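Local coordinates for mandelate racemase/muconate lactonizing enzyme, C-terminal domain protein (Paracoccus denitrificans, PDB 4DWD) that binds divalent metal ions such as magnesium and probably acts as a hydro-lyase of the enolase superfamily, at residues F295-T300 with H311-L316; D104-L109 with Y115-G120; A148-A153 with V323-R328; I161-D166 with I178-A183. All blocks are in the same frame, centred on the assembly; numbering follows the deposited sequence.

Interaction 1. Residues F295-T300 with H311-L316; sequences FVPHQT and HVLSTL
Pro297 and Leu313 make the tight half of this contact. The CG-CD edge of the pyrrolidine ring lies against both methyl groups of the leucine, with Pro297 CD 3.6 Å from Leu313 CD2 and 4.0 Å from Leu313 CD1. Leu313 leaves the helix at a slant, and its first torsion (chi1 -72°), with CG anti to the carbonyl carbon, carries the branched end over to the proline. A forked side chain suits this place because both methyls can meet the same edge of the rigid ring, the two side chains reaching toward each other tip to tip, and Val323 of the neighbouring strand touches the same leucine.

Between the side chains packing is looser around Leu316, which is partly exposed. It approaches the Phe295 ring at its edge, Leu316 CD2 standing 4.3 Å from Phe295 CD2. The exception is the backbone, where the same methyl comes to 3.5 Å from Phe295 O. Leu313 CD2 reaches the ring only at 4.5 Å, whereas Met281 and Cys284 of helix 277-291 also press on Phe295. Val312 O accepts both Thr315 N and, at 2.7 Å, Thr315 OG1, a threonine hydroxyl being able to fold back on a carbonyl three residues earlier.

Just beyond Pro297, His298 is hydrogen-bonded through ND1 to Asp271, an arrangement consistent with the His-Asp dyad of mandelate racemase relatives. No hydrogen bond joins the two segments, which implies that burial of apolar surface, rather than any directional polar bond, holds 311-316 against the loop that carries this histidine.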
# COMPACT_ATOMS: atom_id res chain seq x y z
N PHE B 295 22.27 -13.63 -3.31
CA PHE B 295 22.54 -13.95 -4.72
C PHE B 295 23.19 -15.34 -4.81
O PHE B 295 24.35 -15.51 -4.42
CB PHE B 295 23.43 -12.87 -5.33
CG PHE B 295 23.59 -12.98 -6.80
CD1 PHE B 295 22.55 -12.61 -7.66
CD2 PHE B 295 24.79 -13.43 -7.35
CE1 PHE B 295 22.70 -12.70 -9.03
CE2 PHE B 295 24.95 -13.51 -8.73
CZ PHE B 295 23.90 -13.15 -9.57
N VAL B 296 22.42 -16.33 -5.25
CA VAL B 296 22.82 -17.74 -5.19
C VAL B 296 22.45 -18.39 -6.54
O VAL B 296 21.40 -19.01 -6.67
CB VAL B 296 22.14 -18.49 -4.01
CG1 VAL B 296 22.64 -19.93 -3.91
CG2 VAL B 296 22.35 -17.75 -2.68
N PRO B 297 23.30 -18.21 -7.55
CA PRO B 297 22.93 -18.62 -8.91
C PRO B 297 22.56 -20.09 -9.05
O PRO B 297 23.19 -20.96 -8.43
CB PRO B 297 24.20 -18.35 -9.71
CG PRO B 297 24.83 -17.20 -8.99
CD PRO B 297 24.58 -17.49 -7.53
N HIS B 298 21.56 -20.36 -9.89
CA HIS B 298 21.28 -21.70 -10.37
C HIS B 298 22.32 -22.05 -11.41
O HIS B 298 22.64 -21.24 -12.29
CB HIS B 298 19.89 -21.70 -10.96
CG HIS B 298 19.48 -22.99 -11.64
ND1 HIS B 298 19.80 -23.28 -12.92
CD2 HIS B 298 18.73 -24.05 -11.17
CE1 HIS B 298 19.28 -24.48 -13.24
NE2 HIS B 298 18.63 -24.95 -12.18
N GLN B 299 22.90 -23.25 -11.32
CA GLN B 299 23.83 -23.69 -12.36
C GLN B 299 23.98 -25.20 -12.30
O GLN B 299 24.35 -25.75 -11.27
CB GLN B 299 25.18 -22.97 -12.19
CG GLN B 299 25.91 -22.70 -13.50
CD GLN B 299 26.28 -23.97 -14.24
OE1 GLN B 299 25.80 -24.22 -15.36
NE2 GLN B 299 27.12 -24.78 -13.62
N THR B 300 23.68 -25.87 -13.41
CA THR B 300 23.62 -27.34 -13.42
C THR B 300 24.57 -27.98 -14.41
O THR B 300 24.59 -29.20 -14.51
CB THR B 300 22.19 -27.84 -13.70
OG1 THR B 300 21.75 -27.33 -14.97
CG2 THR B 300 21.23 -27.38 -12.59
N HIS B 311 33.78 -17.84 -11.94
CA HIS B 311 34.43 -16.52 -12.09
C HIS B 311 33.57 -15.43 -11.48
O HIS B 311 34.07 -14.59 -10.73
CB HIS B 311 34.75 -16.21 -13.54
CG HIS B 311 36.01 -16.88 -14.04
ND1 HIS B 311 37.23 -16.32 -13.90
CD2 HIS B 311 36.21 -18.10 -14.69
CE1 HIS B 311 38.17 -17.14 -14.43
NE2 HIS B 311 37.54 -18.22 -14.92
N VAL B 312 32.28 -15.43 -11.80
CA VAL B 312 31.39 -14.42 -11.23
C VAL B 312 31.28 -14.56 -9.71
O VAL B 312 31.38 -13.58 -8.99
CB VAL B 312 29.99 -14.46 -11.89
CG1 VAL B 312 28.95 -13.68 -11.09
CG2 VAL B 312 30.07 -13.93 -13.32
N LEU B 313 31.08 -15.78 -9.22
CA LEU B 313 30.92 -15.94 -7.76
C LEU B 313 32.17 -15.63 -6.94
O LEU B 313 32.07 -15.25 -5.77
CB LEU B 313 30.35 -17.32 -7.42
CG LEU B 313 28.87 -17.41 -7.82
CD1 LEU B 313 28.36 -18.84 -7.73
CD2 LEU B 313 28.00 -16.49 -6.96
N SER B 314 33.35 -15.75 -7.56
CA SER B 314 34.59 -15.38 -6.87
C SER B 314 34.59 -13.89 -6.52
O SER B 314 35.28 -13.49 -5.57
CB SER B 314 35.82 -15.74 -7.72
OG SER B 314 36.02 -14.84 -8.79
N THR B 315 33.81 -13.10 -7.26
CA THR B 315 33.76 -11.63 -7.08
C THR B 315 32.70 -11.17 -6.08
O THR B 315 32.63 -9.99 -5.76
CB THR B 315 33.49 -10.86 -8.41
OG1 THR B 315 32.10 -10.96 -8.77
CG2 THR B 315 34.39 -11.36 -9.55
N LEU B 316 31.85 -12.10 -5.63
CA LEU B 316 30.72 -11.78 -4.76
C LEU B 316 31.20 -11.64 -3.32
O LEU B 316 31.71 -12.58 -2.73
CB LEU B 316 29.64 -12.87 -4.87
CG LEU B 316 28.35 -12.70 -4.06
CD1 LEU B 316 27.52 -11.52 -4.56
CD2 LEU B 316 27.51 -13.97 -4.07

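Interaction 2. Residues D104-L109 with Y115-G120; sequences DLKGKL and YKLLGG
Leu117 carries the contact of these segments, reaching Lys106 and Gly107 of helix 90-110 from the short helix 114-117. Tyr115 and Lys116 precede it in the last turn and supply carbonyls to what follows; the amine of Lys116 also forms salt bridges with Glu67 and Asp70 of the second subunit. Next comes Leu117, whose CD1 meets the surface of the longer helix. This methyl lies 3.8 Å from Gly107 CA, resting directly on the backbone of the glycine. It also lies 4.1 Å from both CG and CE of Lys106, whose extended chain crosses it obliquely. The lysine offers methylenes here, while its NZ goes on to bond Leu117 O of the second subunit; the reciprocal bond repeats at the subunit interface.

After Leu118 the chain turns at Gly119, whose phi of 105° would press a beta carbon against the preceding carbonyl oxygen. Gly119 N bonds Lys116 O at 3.1 Å and Gly120 N reaches back to Tyr115 O at 2.9 Å. Together with the positive phi, these two bonds end the helix in a Schellman motif.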
# COMPACT_ATOMS: atom_id res chain seq x y z
N ASP B 104 35.53 -15.04 -22.64
CA ASP B 104 36.65 -15.99 -22.73
C ASP B 104 37.70 -15.43 -23.72
O ASP B 104 38.91 -15.36 -23.40
CB ASP B 104 36.12 -17.36 -23.18
CG ASP B 104 37.13 -18.49 -23.01
OD1 ASP B 104 38.04 -18.40 -22.16
OD2 ASP B 104 36.97 -19.50 -23.73
N LEU B 105 37.24 -14.97 -24.88
CA LEU B 105 38.14 -14.34 -25.86
C LEU B 105 38.84 -13.10 -25.30
O LEU B 105 40.04 -12.91 -25.51
CB LEU B 105 37.43 -13.98 -27.17
CG LEU B 105 37.28 -15.06 -28.23
CD1 LEU B 105 36.38 -14.57 -29.34
CD2 LEU B 105 38.64 -15.49 -28.75
N LYS B 106 38.07 -12.26 -24.61
CA LYS B 106 38.62 -11.06 -24.00
C LYS B 106 39.74 -11.38 -22.99
O LYS B 106 40.79 -10.73 -23.00
CB LYS B 106 37.48 -10.27 -23.34
CG LYS B 106 37.95 -9.06 -22.56
CD LYS B 106 36.77 -8.31 -21.98
CE LYS B 106 37.26 -7.24 -21.02
NZ LYS B 106 36.11 -6.45 -20.48
N GLY B 107 39.52 -12.37 -22.13
CA GLY B 107 40.54 -12.76 -21.16
C GLY B 107 41.80 -13.25 -21.86
O GLY B 107 42.91 -12.91 -21.46
N LYS B 108 41.63 -14.05 -22.91
CA LYS B 108 42.78 -14.50 -23.71
C LYS B 108 43.49 -13.32 -24.38
O LYS B 108 44.71 -13.23 -24.34
CB LYS B 108 42.36 -15.58 -24.71
CG LYS B 108 41.87 -16.85 -24.04
CD LYS B 108 41.45 -17.89 -25.06
CE LYS B 108 40.86 -19.11 -24.35
NZ LYS B 108 40.71 -20.25 -25.29
N LEU B 109 42.72 -12.41 -24.99
CA LEU B 109 43.31 -11.20 -25.61
C LEU B 109 44.15 -10.41 -24.61
O LEU B 109 45.27 -9.99 -24.91
CB LEU B 109 42.23 -10.29 -26.21
CG LEU B 109 42.67 -8.88 -26.68
CD1 LEU B 109 43.66 -8.96 -27.84
CD2 LEU B 109 41.47 -8.01 -27.05
N TYR B 115 38.05 -13.35 -13.63
CA TYR B 115 37.83 -12.72 -12.32
C TYR B 115 38.75 -11.52 -12.07
O TYR B 115 38.37 -10.59 -11.35
CB TYR B 115 37.94 -13.73 -11.17
CG TYR B 115 39.32 -14.30 -10.92
CD1 TYR B 115 40.26 -13.62 -10.13
CD2 TYR B 115 39.68 -15.55 -11.42
CE1 TYR B 115 41.52 -14.15 -9.87
CE2 TYR B 115 40.93 -16.10 -11.17
CZ TYR B 115 41.84 -15.39 -10.40
OH TYR B 115 43.08 -15.95 -10.17
N LYS B 116 39.94 -11.53 -12.66
CA LYS B 116 40.84 -10.38 -12.55
C LYS B 116 40.24 -9.20 -13.29
O LYS B 116 40.19 -8.09 -12.75
CB LYS B 116 42.25 -10.72 -13.06
CG LYS B 116 43.06 -11.54 -12.07
CD LYS B 116 43.63 -10.64 -10.99
CE LYS B 116 44.36 -11.44 -9.92
NZ LYS B 116 44.92 -10.54 -8.87
N LEU B 117 39.73 -9.46 -14.49
CA LEU B 117 39.06 -8.42 -15.28
C LEU B 117 37.81 -7.86 -14.61
O LEU B 117 37.47 -6.69 -14.79
CB LEU B 117 38.75 -8.91 -16.69
CG LEU B 117 40.00 -9.27 -17.52
CD1 LEU B 117 39.60 -9.84 -18.86
CD2 LEU B 117 40.97 -8.09 -17.71
N LEU B 118 37.13 -8.70 -13.82
CA LEU B 118 35.94 -8.28 -13.08
C LEU B 118 36.22 -7.55 -11.77
O LEU B 118 35.29 -7.25 -11.02
CB LEU B 118 35.05 -9.49 -12.80
CG LEU B 118 34.46 -10.18 -14.03
CD1 LEU B 118 33.77 -11.46 -13.60
CD2 LEU B 118 33.48 -9.28 -14.76
N GLY B 119 37.49 -7.30 -11.49
CA GLY B 119 37.89 -6.48 -10.34
C GLY B 119 38.45 -7.22 -9.15
O GLY B 119 38.64 -6.63 -8.10
N GLY B 120 38.72 -8.52 -9.33
CA GLY B 120 39.36 -9.31 -8.28
C GLY B 120 38.45 -10.36 -7.65
O GLY B 120 37.22 -10.23 -7.67

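Interaction 3. Residues A148-A153 with V323-R328; sequences ARRVEA and VELADR
Arg150, on helix 140-154, spans to Leu325 at the end of the last strand of the TIM-like barrel, where strand 323-325 pairs in parallel with the first barrel strand, 125-132. The helix that follows the first strand is thus tied to the strand that closes the barrel.

CB of Arg150 points toward the partner segment. The chain then bends at chi2 and again at chi3, and the side chain touches Ser130 and Ile132 of the first strand. NE turns aside to a salt bridge with Glu154, one helical turn further on. From the end of the guanidinium, NH2 donates to Leu325 O at 2.9 Å. The acceptor lies almost exactly in the guanidinium plane, but the donor stands 43° above the carbonyl plane, and the N-H...O angle of 143° makes the bond noticeably bent. Arginine fits this position because its spread N-H groups can serve several acceptors at once.

NH1 donates to Ser131 O and also faces Asp327, whose carboxylate plane is turned 72° from the guanidinium. The direct ion pair is long, NH1 to Asp327 OD2 being 3.8 Å, and Asp327 has a stronger partner in Arg162. A water spans the gap, 2.9 Å from Arg150 NH1 and 2.8 Å from Asp327 OD2.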
# COMPACT_ATOMS: atom_id res chain seq x y z
N ALA B 148 23.48 -39.97 0.60
CA ALA B 148 24.67 -40.49 1.26
C ALA B 148 25.80 -40.70 0.24
O ALA B 148 26.95 -40.36 0.52
CB ALA B 148 24.36 -41.80 1.98
N ARG B 149 25.46 -41.23 -0.93
CA ARG B 149 26.46 -41.46 -1.98
C ARG B 149 27.15 -40.16 -2.42
O ARG B 149 28.38 -40.10 -2.49
CB ARG B 149 25.80 -42.14 -3.18
CG ARG B 149 26.77 -42.59 -4.27
CD ARG B 149 26.02 -43.11 -5.48
NE ARG B 149 25.39 -42.04 -6.25
CZ ARG B 149 26.02 -41.26 -7.13
NH1 ARG B 149 27.32 -41.42 -7.34
NH2 ARG B 149 25.35 -40.30 -7.78
N ARG B 150 26.35 -39.13 -2.72
CA ARG B 150 26.88 -37.86 -3.22
C ARG B 150 27.70 -37.18 -2.13
O ARG B 150 28.76 -36.60 -2.40
CB ARG B 150 25.73 -36.93 -3.66
CG ARG B 150 24.86 -37.40 -4.82
CD ARG B 150 25.45 -37.13 -6.21
NE ARG B 150 25.99 -35.77 -6.33
CZ ARG B 150 25.33 -34.72 -6.82
NH1 ARG B 150 24.10 -34.85 -7.31
NH2 ARG B 150 25.93 -33.54 -6.83
N VAL B 151 27.23 -37.24 -0.89
CA VAL B 151 27.93 -36.59 0.22
C VAL B 151 29.29 -37.23 0.47
O VAL B 151 30.28 -36.52 0.67
CB VAL B 151 27.08 -36.56 1.51
CG1 VAL B 151 27.93 -36.22 2.73
CG2 VAL B 151 25.96 -35.55 1.35
N GLU B 152 29.34 -38.56 0.43
CA GLU B 152 30.61 -39.28 0.59
C GLU B 152 31.60 -38.86 -0.50
O GLU B 152 32.79 -38.68 -0.23
CB GLU B 152 30.39 -40.80 0.56
CG GLU B 152 31.59 -41.64 1.02
CD GLU B 152 32.69 -41.77 -0.02
OE1 GLU B 152 32.42 -41.67 -1.24
OE2 GLU B 152 33.86 -41.97 0.39
N ALA B 153 31.11 -38.70 -1.73
CA ALA B 153 31.96 -38.40 -2.88
C ALA B 153 32.45 -36.95 -2.91
O ALA B 153 33.57 -36.66 -3.36
CB ALA B 153 31.22 -38.73 -4.17
N VAL B 323 28.38 -22.91 -4.06
CA VAL B 323 28.21 -23.08 -5.50
C VAL B 323 27.48 -24.39 -5.82
O VAL B 323 27.84 -25.45 -5.33
CB VAL B 323 29.59 -23.10 -6.19
CG1 VAL B 323 29.44 -23.33 -7.69
CG2 VAL B 323 30.34 -21.80 -5.93
N GLU B 324 26.47 -24.32 -6.68
CA GLU B 324 25.72 -25.51 -7.07
C GLU B 324 26.55 -26.53 -7.85
O GLU B 324 27.23 -26.19 -8.82
CB GLU B 324 24.48 -25.14 -7.87
CG GLU B 324 23.61 -26.36 -8.18
CD GLU B 324 22.21 -26.04 -8.66
OE1 GLU B 324 21.93 -24.90 -9.07
OE2 GLU B 324 21.39 -26.98 -8.67
N LEU B 325 26.48 -27.79 -7.40
CA LEU B 325 27.04 -28.94 -8.09
C LEU B 325 25.93 -29.98 -8.31
O LEU B 325 25.57 -30.75 -7.40
CB LEU B 325 28.23 -29.54 -7.34
CG LEU B 325 28.86 -30.79 -7.99
CD1 LEU B 325 29.46 -30.46 -9.35
CD2 LEU B 325 29.90 -31.39 -7.06
N ALA B 326 25.39 -29.98 -9.52
CA ALA B 326 24.21 -30.79 -9.83
C ALA B 326 24.54 -32.20 -10.34
O ALA B 326 25.71 -32.57 -10.47
CB ALA B 326 23.28 -30.05 -10.79
N ASP B 327 23.50 -32.98 -10.62
CA ASP B 327 23.61 -34.40 -10.96
C ASP B 327 24.46 -34.67 -12.19
O ASP B 327 24.50 -33.88 -13.12
CB ASP B 327 22.23 -35.01 -11.17
CG ASP B 327 21.23 -34.56 -10.12
OD1 ASP B 327 20.79 -33.39 -10.20
OD2 ASP B 327 20.88 -35.37 -9.24
N ARG B 328 25.13 -35.82 -12.17
CA ARG B 328 25.84 -36.33 -13.34
C ARG B 328 26.89 -35.37 -13.88
O ARG B 328 27.08 -35.24 -15.09
CB ARG B 328 24.85 -36.75 -14.45
CG ARG B 328 23.86 -37.83 -14.03
CD ARG B 328 24.54 -39.12 -13.62
NE ARG B 328 25.62 -39.50 -14.54
CZ ARG B 328 25.45 -40.24 -15.64
NH1 ARG B 328 24.25 -40.70 -15.96
NH2 ARG B 328 26.50 -40.52 -16.40
O HOH W 1 22.59 -37.22 -8.06

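Interaction 4. Residues I161-D166 with I178-A183; sequences IRWDGD and IAKARA
The indole of Trp163 receives the chain of Lys180 obliquely at CZ2 and CH2 of its six-membered ring, is stacked with the ring of Phe196, and has Ile161 O in its plane at the edge. Trp163 CZ2 is the atom most closely met: Lys180 CD lies 3.7 Å from it and Lys180 CB 3.9 Å. Trp163 CH2 is touched as well, at 4.0 Å from Lys180 CB. The lysine crosses the indole at a slant, with CG anti to the carbonyl carbon (chi1 -73°); the extended chain lays its methylenes against the aromatic carbons while its amine travels past them.

Both residues belong to a beta-alpha-beta crossover of the barrel, in which strand 158-162 leads through helix 174-188 to the parallel strand 194-197. Asp197, a residue seen to bind calcium in this protein, though no ion is bound to it in this chain, has its side chain about 6 Å from that of Trp163, which places the indole close to the metal site.

On the strand itself, Ile161 points toward the helix. Its CD1, anti to CA (chi2 176°), stops 4.2 Å from Ala181 CA, where a small alanine lets the helix come near the sheet. Val147 of helix 140-154 packs on the same isoleucine. At the polar end of Lys180, buried with the rest of the residue, NZ is bonded to the backbone carbonyls of Arg138 and Asn135.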
# COMPACT_ATOMS: atom_id res chain seq x y z
N ILE B 161 18.13 -31.13 -1.89
CA ILE B 161 17.34 -32.21 -2.50
C ILE B 161 16.24 -31.60 -3.37
O ILE B 161 15.45 -30.77 -2.91
CB ILE B 161 16.78 -33.21 -1.45
CG1 ILE B 161 16.10 -32.48 -0.27
CG2 ILE B 161 17.93 -34.08 -0.96
CD1 ILE B 161 15.44 -33.41 0.74
N ARG B 162 16.22 -32.00 -4.64
CA ARG B 162 15.28 -31.42 -5.62
C ARG B 162 14.29 -32.48 -6.06
O ARG B 162 14.62 -33.66 -6.13
CB ARG B 162 16.02 -30.89 -6.85
CG ARG B 162 17.36 -30.22 -6.58
CD ARG B 162 17.85 -29.40 -7.78
NE ARG B 162 17.77 -30.18 -9.01
CZ ARG B 162 18.70 -31.03 -9.44
NH1 ARG B 162 19.84 -31.19 -8.77
NH2 ARG B 162 18.50 -31.71 -10.56
N TRP B 163 13.08 -32.04 -6.39
CA TRP B 163 12.00 -32.97 -6.70
C TRP B 163 11.91 -33.37 -8.12
O TRP B 163 11.76 -34.56 -8.42
CB TRP B 163 10.68 -32.45 -6.14
CG TRP B 163 10.34 -33.25 -4.92
CD1 TRP B 163 9.23 -34.07 -4.73
CD2 TRP B 163 11.16 -33.43 -3.72
NE1 TRP B 163 9.30 -34.70 -3.52
CE2 TRP B 163 10.44 -34.37 -2.86
CE3 TRP B 163 12.38 -32.91 -3.28
CZ2 TRP B 163 10.92 -34.74 -1.61
CZ3 TRP B 163 12.86 -33.30 -2.02
CH2 TRP B 163 12.15 -34.21 -1.21
N ASP B 164 11.99 -32.39 -9.01
CA ASP B 164 11.85 -32.63 -10.45
C ASP B 164 10.63 -33.48 -10.80
O ASP B 164 10.73 -34.45 -11.57
CB ASP B 164 13.14 -33.23 -11.01
CG ASP B 164 14.31 -32.29 -10.85
OD1 ASP B 164 14.21 -31.16 -11.36
OD2 ASP B 164 15.30 -32.68 -10.19
N GLY B 165 9.48 -33.11 -10.26
CA GLY B 165 8.22 -33.78 -10.59
C GLY B 165 7.57 -33.22 -11.85
O GLY B 165 8.14 -32.37 -12.54
N ASP B 166 6.37 -33.70 -12.15
CA ASP B 166 5.63 -33.29 -13.34
C ASP B 166 4.82 -32.03 -13.04
O ASP B 166 3.93 -32.06 -12.18
CB ASP B 166 4.71 -34.44 -13.76
CG ASP B 166 3.85 -34.12 -14.98
OD1 ASP B 166 3.67 -32.93 -15.32
OD2 ASP B 166 3.35 -35.08 -15.59
N ILE B 178 7.54 -34.61 2.93
CA ILE B 178 8.00 -34.27 4.26
C ILE B 178 8.78 -35.44 4.86
O ILE B 178 9.84 -35.25 5.48
CB ILE B 178 6.82 -33.84 5.16
CG1 ILE B 178 6.27 -32.50 4.65
CG2 ILE B 178 7.24 -33.73 6.62
CD1 ILE B 178 4.91 -32.12 5.20
N ALA B 179 8.27 -36.66 4.65
CA ALA B 179 8.98 -37.87 5.12
C ALA B 179 10.39 -37.99 4.53
O ALA B 179 11.34 -38.39 5.23
CB ALA B 179 8.16 -39.13 4.86
N LYS B 180 10.55 -37.63 3.26
CA LYS B 180 11.85 -37.67 2.60
C LYS B 180 12.74 -36.59 3.21
O LYS B 180 13.91 -36.83 3.51
CB LYS B 180 11.69 -37.46 1.09
CG LYS B 180 11.09 -38.69 0.41
CD LYS B 180 10.60 -38.38 -1.00
CE LYS B 180 10.12 -39.66 -1.65
NZ LYS B 180 9.48 -39.38 -2.97
N ALA B 181 12.19 -35.39 3.40
CA ALA B 181 12.97 -34.31 4.03
C ALA B 181 13.43 -34.71 5.44
O ALA B 181 14.57 -34.45 5.81
CB ALA B 181 12.18 -33.01 4.05
N ARG B 182 12.54 -35.36 6.19
CA ARG B 182 12.86 -35.83 7.54
C ARG B 182 13.98 -36.86 7.52
O ARG B 182 14.93 -36.78 8.30
CB ARG B 182 11.61 -36.38 8.24
CG ARG B 182 11.89 -36.95 9.63
CD ARG B 182 10.60 -37.34 10.34
NE ARG B 182 10.01 -36.16 10.98
CZ ARG B 182 10.29 -35.76 12.22
NH1 ARG B 182 11.13 -36.45 12.98
NH2 ARG B 182 9.71 -34.67 12.71
N ALA B 183 13.86 -37.83 6.61
CA ALA B 183 14.87 -38.89 6.52
C ALA B 183 16.25 -38.33 6.17
O ALA B 183 17.28 -38.82 6.66
CB ALA B 183 14.43 -39.93 5.52

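Overall arrangement
Interaction 2 comes first along the chain, in the N-terminal domain and at the subunit interface; the other three lie in the barrel domain. Interaction 3 joins an early barrel helix to the last barrel strand, and the loop it closes contains both interaction 4 and, later, interaction 1. Interactions 3 and 4 have centres about 16 Å apart, reach the same sheet and are joined by the salt bridge of Asp327 with Arg162. Gln299 and Glu324 link interactions 1 and 3, while His311 and Tyr115 connect interaction 1 to interaction 2. Neighbouring contacts thus run from the interface into the barrel, whose metal ligands lie near interactions 1, 3 and 4.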